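Side-chain contacts in putative Lipoprotein (Shewanella oneidensis, PDB 3U24), which is of unknown function but binds zinc and calcium ions and belongs to a family grouped with metallopeptidases, which hints at a hydrolytic role: residues D35-S40 with K49-G54; A73-L78 with N99-M104; S40-L45 with L146-N151. All blocks are in the same frame, centred on the assembly; numbering follows the deposited sequence.

Interaction 1 of 3, residues D35-S40 with K49-G54; sequences DLWQLS and KHVNDG. With ZN (zinc ion), chain H; ZN (zinc ion), chain B; EDO (1,2-ethanediol), chain X.
W37, near the end of helix 25-39, packs its CB and the pyrrole part of its ring against V51 and K49 of the loop that follows helix 41-47. The close part is small and apolar. V51 CG1 sits 3.9 Å from W37 CB and leans obliquely toward the ring, while V51 CG2 rests 3.8 Å from W37 O. The lysine contributes a methylene: K49 CD lies 3.8 Å from W37 CD1, and beyond it the chain bends at chi4 (49°), carrying NZ away from the helix. W37 NE1 is hydrogen-bonded to the hydroxyl of Y369. This is helix-to-loop packing, and the loop turns through an inverse gamma turn centred on H50. H50 takes no part in this packing; its NE2 binds a zinc ion at 2.2 Å, a site completed by E133 and water. Its ND1 points in the ring plane at the syn lone pair of D53 OD2, 2.5 Å off, which fixes the ring's rotation. The looser side lies between Q38 and N52, which do not touch: a 1,2-ethanediol, probably from the crystallisation liquor, lies between them, with a weak hydrogen bond from its O1 to Q38 O.

Interaction 2 of 3, residues A73-L78 with N99-M104; sequences AQQAKL and NLLSSM
L101 pushes its CD1 methyl between Q74 and Q75 on the neighbouring helix, and that methyl makes the nearest approaches of the contact. It lies 3.7 Å from Q74 CB and equally near the backbone N of Q75, with the aliphatic CG of Q75 3.9 Å from the same CD1. L101 can reach this far because its CG stands beside the backbone N and CD1 continues the chain outward in an extended line (chi2 173°). The two glutamines behave differently. Q74 starts toward L101 but folds back at chi2 (-63°), so just its CB touches the leucine, and its amide NE2 goes to D35 of helix 25-39. Helices 61-79 and 88-111 follow one another in the chain and run nearly antiparallel, at 151° with axes 10.4 Å apart over these turns, an alpha-alpha hairpin joined by the loop between them. Q75 keeps its chain extended beyond CG and slides past L101 in the opposite direction, bringing its amide toward S102. Q75 NE2 and S102 OG are 3.8 Å apart, too far for a direct bond. A water lies between them, accepting from S102 OG at 3.0 Å; its distance to Q75 NE2 is implausibly short, so that half of the bridge is doubtful. Behind the interface, S103 OG turns back on its own helix to L100 O, which also accepts from M104 N.

Interaction 3 of 3, residues S40-L45 with L146-N151; sequences SPTWAL and LARMEN. With EDO (1,2-ethanediol), chain Y; EDO (1,2-ethanediol), chain P.
The backbones of T42, in the first turn of helix 41-47, and R148 of helix 138-148 stay well apart, their CA atoms 10.6 Å from each other, and a long side chain covers the gap. R148 sets off with CG anti to its own N (chi1 -167°) and runs extended as far as NE, so its guanidinium arrives at the threonine at full stretch. NH2 donates to T42 OG1 over 2.8 Å at 158°, close to the guanidinium plane, and also to O2 of a 1,2-ethanediol, 3.1 Å away. NH1 is engaged as well: it donates to a water at 2.9 Å, which in turn gives a bond to T42 OG1, and to the carbonyl O of D53. T42 OG1 is also hydrogen-bonded to E57. Over one face of the guanidinium lies L45 CD2, 4.2 Å from NH1. Replacing R148 by a leucine would probably leave T42 OG1 and the D53 carbonyl without the N-H donors of the guanidinium, and with them would go the polar link from helix 138-148 to helix 41-47 and to the loop after it. S40 OG accepts from W43 N as the N-cap of helix 41-47. The arrangement is thus an arginine hydrogen-bonded to the N-capped first turn of another helix, beside the zinc site of H50 and E133.

All three contacts lie on the same side of the chain's centre, within the largely helical N-terminal part. Interactions 1 and 3 are neighbours, their centres 8 Å apart; they share S40, where helix 25-39 gives way to helix 41-47, and their segments alternate along the chain. Interaction 2 stands farther off, its centre about 18 Å from that of interaction 1 and about 24 Å from that of interaction 3, and falls in sequence between the two segments of interaction 3. W43 still reaches it, its ring packing on L100 and M104. Together the contacts join helices 25-39, 41-47, 61-79, 88-111 and 138-148, and the zinc ions at D35 and at H50 with E133 sit beside interaction 1.

Interaction 1 of 3, residues D35-S40 with K49-G54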
# COMPACT_ATOMS: atom_id res chain seq x y z
N ASP A 35 -20.07 -14.88 -4.60
CA ASP A 35 -19.42 -16.15 -4.46
C ASP A 35 -18.09 -16.02 -3.76
O ASP A 35 -17.73 -16.91 -3.02
CB ASP A 35 -19.20 -16.81 -5.81
CG ASP A 35 -20.50 -17.24 -6.45
OD1 ASP A 35 -21.48 -17.33 -5.70
OD2 ASP A 35 -20.54 -17.49 -7.69
N LEU A 36 -17.37 -14.92 -3.98
CA LEU A 36 -16.09 -14.73 -3.33
C LEU A 36 -16.32 -14.64 -1.84
O LEU A 36 -15.59 -15.23 -1.10
CB LEU A 36 -15.36 -13.49 -3.84
CG LEU A 36 -13.94 -13.30 -3.34
CD1 LEU A 36 -13.04 -14.46 -3.73
CD2 LEU A 36 -13.40 -11.94 -3.82
N TRP A 37 -17.37 -13.94 -1.42
CA TRP A 37 -17.65 -13.79 -0.01
C TRP A 37 -18.15 -15.05 0.68
O TRP A 37 -17.90 -15.24 1.89
CB TRP A 37 -18.63 -12.67 0.23
CG TRP A 37 -18.19 -11.28 -0.16
CD1 TRP A 37 -19.03 -10.21 -0.36
CD2 TRP A 37 -16.84 -10.76 -0.39
NE1 TRP A 37 -18.32 -9.10 -0.66
CE2 TRP A 37 -17.00 -9.36 -0.70
CE3 TRP A 37 -15.56 -11.29 -0.35
CZ2 TRP A 37 -15.93 -8.54 -0.99
CZ3 TRP A 37 -14.46 -10.45 -0.63
CH2 TRP A 37 -14.66 -9.10 -0.95
N GLN A 38 -18.82 -15.91 -0.06
CA GLN A 38 -19.23 -17.23 0.42
C GLN A 38 -18.03 -18.13 0.62
O GLN A 38 -18.03 -18.91 1.54
CB GLN A 38 -20.23 -17.84 -0.58
CG GLN A 38 -20.58 -19.31 -0.38
CD GLN A 38 -21.73 -19.76 -1.31
OE1 GLN A 38 -21.49 -20.28 -2.42
NE2 GLN A 38 -22.99 -19.50 -0.89
N LEU A 39 -17.02 -18.04 -0.25
CA LEU A 39 -15.77 -18.77 -0.10
C LEU A 39 -14.94 -18.24 1.04
O LEU A 39 -14.32 -19.01 1.76
CB LEU A 39 -14.93 -18.69 -1.37
CG LEU A 39 -13.49 -19.18 -1.30
CD1 LEU A 39 -13.47 -20.70 -1.28
CD2 LEU A 39 -12.67 -18.61 -2.44
N SER A 40 -14.91 -16.92 1.20
CA SER A 40 -14.07 -16.30 2.23
C SER A 40 -14.80 -15.19 2.98
O SER A 40 -14.70 -14.00 2.68
CB SER A 40 -12.83 -15.76 1.58
OG SER A 40 -12.09 -15.06 2.53
N LYS A 49 -18.02 -5.99 4.49
CA LYS A 49 -19.32 -6.67 4.41
C LYS A 49 -19.33 -7.90 5.31
O LYS A 49 -18.54 -8.84 5.15
CB LYS A 49 -19.66 -7.05 2.96
CG LYS A 49 -21.16 -7.28 2.77
CD LYS A 49 -21.51 -7.89 1.43
CE LYS A 49 -22.98 -8.31 1.38
NZ LYS A 49 -23.88 -7.22 1.84
N HIS A 50 -20.27 -7.88 6.25
CA HIS A 50 -20.36 -8.85 7.33
C HIS A 50 -21.25 -9.98 6.92
O HIS A 50 -22.36 -10.07 7.38
CB HIS A 50 -20.90 -8.17 8.61
CG HIS A 50 -19.96 -7.11 9.14
ND1 HIS A 50 -19.05 -7.36 10.09
CD2 HIS A 50 -19.74 -5.80 8.72
CE1 HIS A 50 -18.30 -6.27 10.30
NE2 HIS A 50 -18.71 -5.32 9.46
N VAL A 51 -20.77 -10.86 6.07
CA VAL A 51 -21.59 -11.95 5.55
C VAL A 51 -21.67 -13.09 6.57
O VAL A 51 -22.73 -13.71 6.71
CB VAL A 51 -21.06 -12.51 4.22
CG1 VAL A 51 -20.78 -11.39 3.26
CG2 VAL A 51 -19.77 -13.21 4.46
N ASN A 52 -20.57 -13.39 7.27
CA ASN A 52 -20.61 -14.46 8.27
C ASN A 52 -19.41 -14.34 9.21
O ASN A 52 -18.44 -15.08 9.12
CB ASN A 52 -20.67 -15.83 7.56
CG ASN A 52 -21.03 -16.99 8.48
OD1 ASN A 52 -21.17 -18.10 8.02
ND2 ASN A 52 -21.12 -16.75 9.78
N ASP A 53 -19.49 -13.37 10.11
CA ASP A 53 -18.39 -13.07 11.00
C ASP A 53 -18.13 -14.22 11.98
O ASP A 53 -17.03 -14.35 12.51
CB ASP A 53 -18.67 -11.80 11.78
CG ASP A 53 -18.71 -10.55 10.91
OD1 ASP A 53 -18.33 -10.59 9.71
OD2 ASP A 53 -19.13 -9.49 11.46
N GLY A 54 -19.12 -15.05 12.23
CA GLY A 54 -18.95 -16.16 13.14
C GLY A 54 -18.19 -17.37 12.62
O GLY A 54 -17.97 -18.33 13.36
ZN ZN H . -23.57 -18.13 -6.20
ZN ZN B . -18.02 -3.26 9.43
C1 EDO X . -19.95 -19.18 5.01
O1 EDO X . -19.36 -20.24 4.26
C2 EDO X . -20.33 -18.07 4.06
O2 EDO X . -21.71 -17.74 4.28
O HOH W 1 -23.41 -18.50 -8.72
O HOH W 2 -16.20 -3.88 9.14
O HOH W 3 -19.73 -2.00 8.17
O HOH W 4 -20.19 -3.01 10.06
O HOH W 5 -23.78 -15.98 -7.10

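Interaction 2 of 3, residues A73-L78 with N99-M104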
# COMPACT_ATOMS: atom_id res chain seq x y z
N ALA A 73 -14.22 -22.62 -11.58
CA ALA A 73 -15.61 -22.37 -11.97
C ALA A 73 -15.82 -20.91 -12.39
O ALA A 73 -16.61 -20.63 -13.31
CB ALA A 73 -16.60 -22.74 -10.85
N GLN A 74 -15.15 -19.96 -11.72
CA GLN A 74 -15.39 -18.55 -12.06
C GLN A 74 -14.67 -18.21 -13.34
O GLN A 74 -15.21 -17.49 -14.19
CB GLN A 74 -14.98 -17.61 -10.96
CG GLN A 74 -15.71 -17.84 -9.66
CD GLN A 74 -17.20 -17.60 -9.74
OE1 GLN A 74 -17.66 -16.75 -10.52
NE2 GLN A 74 -17.96 -18.35 -8.96
N GLN A 75 -13.48 -18.76 -13.51
CA GLN A 75 -12.82 -18.61 -14.81
C GLN A 75 -13.67 -19.11 -15.96
O GLN A 75 -13.71 -18.46 -17.00
CB GLN A 75 -11.48 -19.33 -14.85
CG GLN A 75 -10.35 -18.49 -14.30
CD GLN A 75 -9.07 -19.29 -14.13
OE1 GLN A 75 -9.06 -20.55 -14.11
NE2 GLN A 75 -7.98 -18.56 -14.03
N ALA A 76 -14.35 -20.24 -15.79
CA ALA A 76 -15.15 -20.79 -16.91
C ALA A 76 -16.38 -19.91 -17.17
O ALA A 76 -16.77 -19.74 -18.32
CB ALA A 76 -15.55 -22.26 -16.69
N LYS A 77 -16.94 -19.29 -16.13
CA LYS A 77 -18.01 -18.31 -16.30
C LYS A 77 -17.51 -17.04 -17.01
O LYS A 77 -18.20 -16.50 -17.89
CB LYS A 77 -18.61 -17.93 -14.95
CG LYS A 77 -19.46 -19.01 -14.32
CD LYS A 77 -19.91 -18.60 -12.91
CE LYS A 77 -20.98 -19.53 -12.35
NZ LYS A 77 -21.32 -19.15 -10.95
N LEU A 78 -16.31 -16.58 -16.66
CA LEU A 78 -15.71 -15.45 -17.34
C LEU A 78 -15.59 -15.67 -18.82
O LEU A 78 -15.88 -14.77 -19.59
CB LEU A 78 -14.29 -15.15 -16.86
CG LEU A 78 -13.97 -14.00 -15.95
CD1 LEU A 78 -12.43 -13.78 -15.90
CD2 LEU A 78 -14.73 -12.76 -16.36
N ASN A 99 -7.22 -11.56 -13.63
CA ASN A 99 -5.96 -11.46 -12.96
C ASN A 99 -6.03 -11.88 -11.47
O ASN A 99 -5.15 -12.58 -11.00
CB ASN A 99 -5.41 -10.02 -13.04
CG ASN A 99 -4.00 -9.93 -12.50
OD1 ASN A 99 -3.09 -10.50 -13.07
ND2 ASN A 99 -3.83 -9.26 -11.38
N LEU A 100 -7.04 -11.43 -10.74
CA LEU A 100 -7.20 -11.86 -9.37
C LEU A 100 -7.32 -13.40 -9.30
O LEU A 100 -6.66 -14.06 -8.48
CB LEU A 100 -8.44 -11.22 -8.74
CG LEU A 100 -8.81 -11.67 -7.33
CD1 LEU A 100 -7.79 -11.10 -6.36
CD2 LEU A 100 -10.24 -11.23 -7.04
N LEU A 101 -8.15 -13.97 -10.17
CA LEU A 101 -8.30 -15.41 -10.21
C LEU A 101 -6.95 -16.12 -10.51
O LEU A 101 -6.57 -17.07 -9.81
CB LEU A 101 -9.43 -15.85 -11.18
CG LEU A 101 -10.89 -15.49 -10.78
CD1 LEU A 101 -11.91 -15.82 -11.88
CD2 LEU A 101 -11.29 -16.13 -9.45
N SER A 102 -6.23 -15.69 -11.52
CA SER A 102 -4.98 -16.34 -11.86
C SER A 102 -4.00 -16.22 -10.70
O SER A 102 -3.26 -17.14 -10.41
CB SER A 102 -4.35 -15.75 -13.14
OG SER A 102 -5.16 -16.08 -14.24
N SER A 103 -4.00 -15.10 -10.03
CA SER A 103 -3.04 -14.94 -8.97
C SER A 103 -3.40 -15.75 -7.72
O SER A 103 -2.52 -16.20 -7.03
CB SER A 103 -2.85 -13.48 -8.63
OG SER A 103 -3.97 -13.02 -7.94
N MSE A 104 -4.68 -15.94 -7.45
CA MSE A 104 -5.10 -16.88 -6.38
C MSE A 104 -4.59 -18.30 -6.62
O MSE A 104 -4.02 -18.92 -5.71
CB MSE A 104 -6.62 -16.89 -6.16
CG MSE A 104 -7.18 -15.57 -5.59
SE MSE A 104 -9.14 -15.37 -5.75
CE MSE A 104 -9.60 -16.93 -4.66
O HOH W 6 -8.07 -16.26 -14.79

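Interaction 3 of 3, residues S40-L45 with L146-N151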
# COMPACT_ATOMS: atom_id res chain seq x y z
N SER A 40 -14.91 -16.92 1.20
CA SER A 40 -14.07 -16.30 2.23
C SER A 40 -14.80 -15.19 2.98
O SER A 40 -14.70 -14.00 2.68
CB SER A 40 -12.83 -15.76 1.58
OG SER A 40 -12.09 -15.06 2.53
N PRO A 41 -15.57 -15.55 3.97
CA PRO A 41 -16.24 -14.46 4.67
C PRO A 41 -15.32 -13.54 5.45
O PRO A 41 -15.73 -12.43 5.77
CB PRO A 41 -17.26 -15.19 5.59
CG PRO A 41 -16.82 -16.63 5.59
CD PRO A 41 -16.17 -16.85 4.25
N THR A 42 -14.10 -13.95 5.76
CA THR A 42 -13.14 -13.03 6.38
C THR A 42 -12.69 -11.92 5.40
O THR A 42 -12.63 -10.73 5.75
CB THR A 42 -11.95 -13.79 6.95
OG1 THR A 42 -12.46 -14.69 7.94
CG2 THR A 42 -10.88 -12.85 7.58
N TRP A 43 -12.43 -12.30 4.16
CA TRP A 43 -12.16 -11.31 3.13
C TRP A 43 -13.31 -10.33 3.02
O TRP A 43 -13.12 -9.11 2.90
CB TRP A 43 -11.95 -12.04 1.84
CG TRP A 43 -11.18 -11.29 0.77
CD1 TRP A 43 -10.97 -9.90 0.63
CD2 TRP A 43 -10.55 -11.90 -0.41
NE1 TRP A 43 -10.24 -9.63 -0.52
CE2 TRP A 43 -9.96 -10.79 -1.18
CE3 TRP A 43 -10.43 -13.19 -0.88
CZ2 TRP A 43 -9.27 -11.03 -2.36
CZ3 TRP A 43 -9.72 -13.41 -2.06
CH2 TRP A 43 -9.16 -12.35 -2.78
N ALA A 44 -14.53 -10.85 3.10
CA ALA A 44 -15.70 -9.99 3.06
C ALA A 44 -15.66 -8.99 4.25
O ALA A 44 -15.87 -7.78 4.09
CB ALA A 44 -16.97 -10.82 3.10
N LEU A 45 -15.42 -9.54 5.43
CA LEU A 45 -15.31 -8.77 6.66
C LEU A 45 -14.29 -7.64 6.51
O LEU A 45 -14.60 -6.52 6.78
CB LEU A 45 -14.89 -9.71 7.83
CG LEU A 45 -14.53 -9.11 9.19
CD1 LEU A 45 -15.68 -8.26 9.73
CD2 LEU A 45 -14.12 -10.26 10.14
N LEU A 146 -18.14 -15.07 19.85
CA LEU A 146 -18.44 -16.33 20.52
C LEU A 146 -18.31 -17.51 19.52
O LEU A 146 -17.59 -18.44 19.80
CB LEU A 146 -19.82 -16.30 21.21
CG LEU A 146 -20.35 -17.52 21.98
CD1 LEU A 146 -19.38 -17.90 23.09
CD2 LEU A 146 -21.72 -17.19 22.54
N ALA A 147 -18.94 -17.39 18.34
CA ALA A 147 -18.94 -18.44 17.33
C ALA A 147 -17.57 -18.58 16.67
O ALA A 147 -17.09 -19.70 16.41
CB ALA A 147 -20.06 -18.21 16.25
N ARG A 148 -16.92 -17.45 16.42
CA ARG A 148 -15.63 -17.48 15.72
C ARG A 148 -14.50 -18.14 16.53
O ARG A 148 -13.52 -18.62 15.96
CB ARG A 148 -15.27 -16.05 15.28
CG ARG A 148 -14.13 -15.91 14.26
CD ARG A 148 -13.75 -14.44 14.01
NE ARG A 148 -12.78 -14.32 12.94
CZ ARG A 148 -13.11 -14.27 11.65
NH1 ARG A 148 -14.41 -14.25 11.27
NH2 ARG A 148 -12.15 -14.21 10.73
N MSE A 149 -14.62 -18.11 17.86
CA MSE A 149 -13.64 -18.77 18.72
C MSE A 149 -13.63 -20.32 18.65
O MSE A 149 -12.59 -20.94 18.95
CB MSE A 149 -13.81 -18.32 20.19
CG MSE A 149 -13.34 -16.89 20.45
SE MSE A 149 -13.32 -16.48 22.37
CE MSE A 149 -15.23 -16.77 22.73
N GLU A 150 -14.76 -20.91 18.23
CA GLU A 150 -14.96 -22.38 18.22
C GLU A 150 -13.76 -23.08 17.66
O GLU A 150 -13.19 -23.94 18.32
CB GLU A 150 -16.15 -22.81 17.36
CG GLU A 150 -17.50 -22.94 18.09
CD GLU A 150 -18.71 -23.12 17.14
OE1 GLU A 150 -19.13 -22.11 16.45
OE2 GLU A 150 -19.26 -24.27 17.11
N ASN A 151 -13.36 -22.67 16.46
CA ASN A 151 -12.29 -23.35 15.71
C ASN A 151 -10.87 -22.78 15.80
O ASN A 151 -10.02 -23.13 15.00
CB ASN A 151 -12.74 -23.56 14.25
CG ASN A 151 -13.86 -24.59 14.19
OD1 ASN A 151 -13.80 -25.61 14.89
ND2 ASN A 151 -14.93 -24.29 13.48
C1 EDO Y . -13.53 -27.32 17.36
O1 EDO Y . -13.65 -26.33 18.40
C2 EDO Y . -12.13 -27.47 16.72
O2 EDO Y . -11.15 -26.48 17.13
C1 EDO P . -7.79 -13.37 9.85
O1 EDO P . -7.25 -13.03 11.14
C2 EDO P . -8.08 -14.87 9.68
O2 EDO P . -9.24 -15.20 10.44
O HOH W 7 -15.59 -14.65 8.63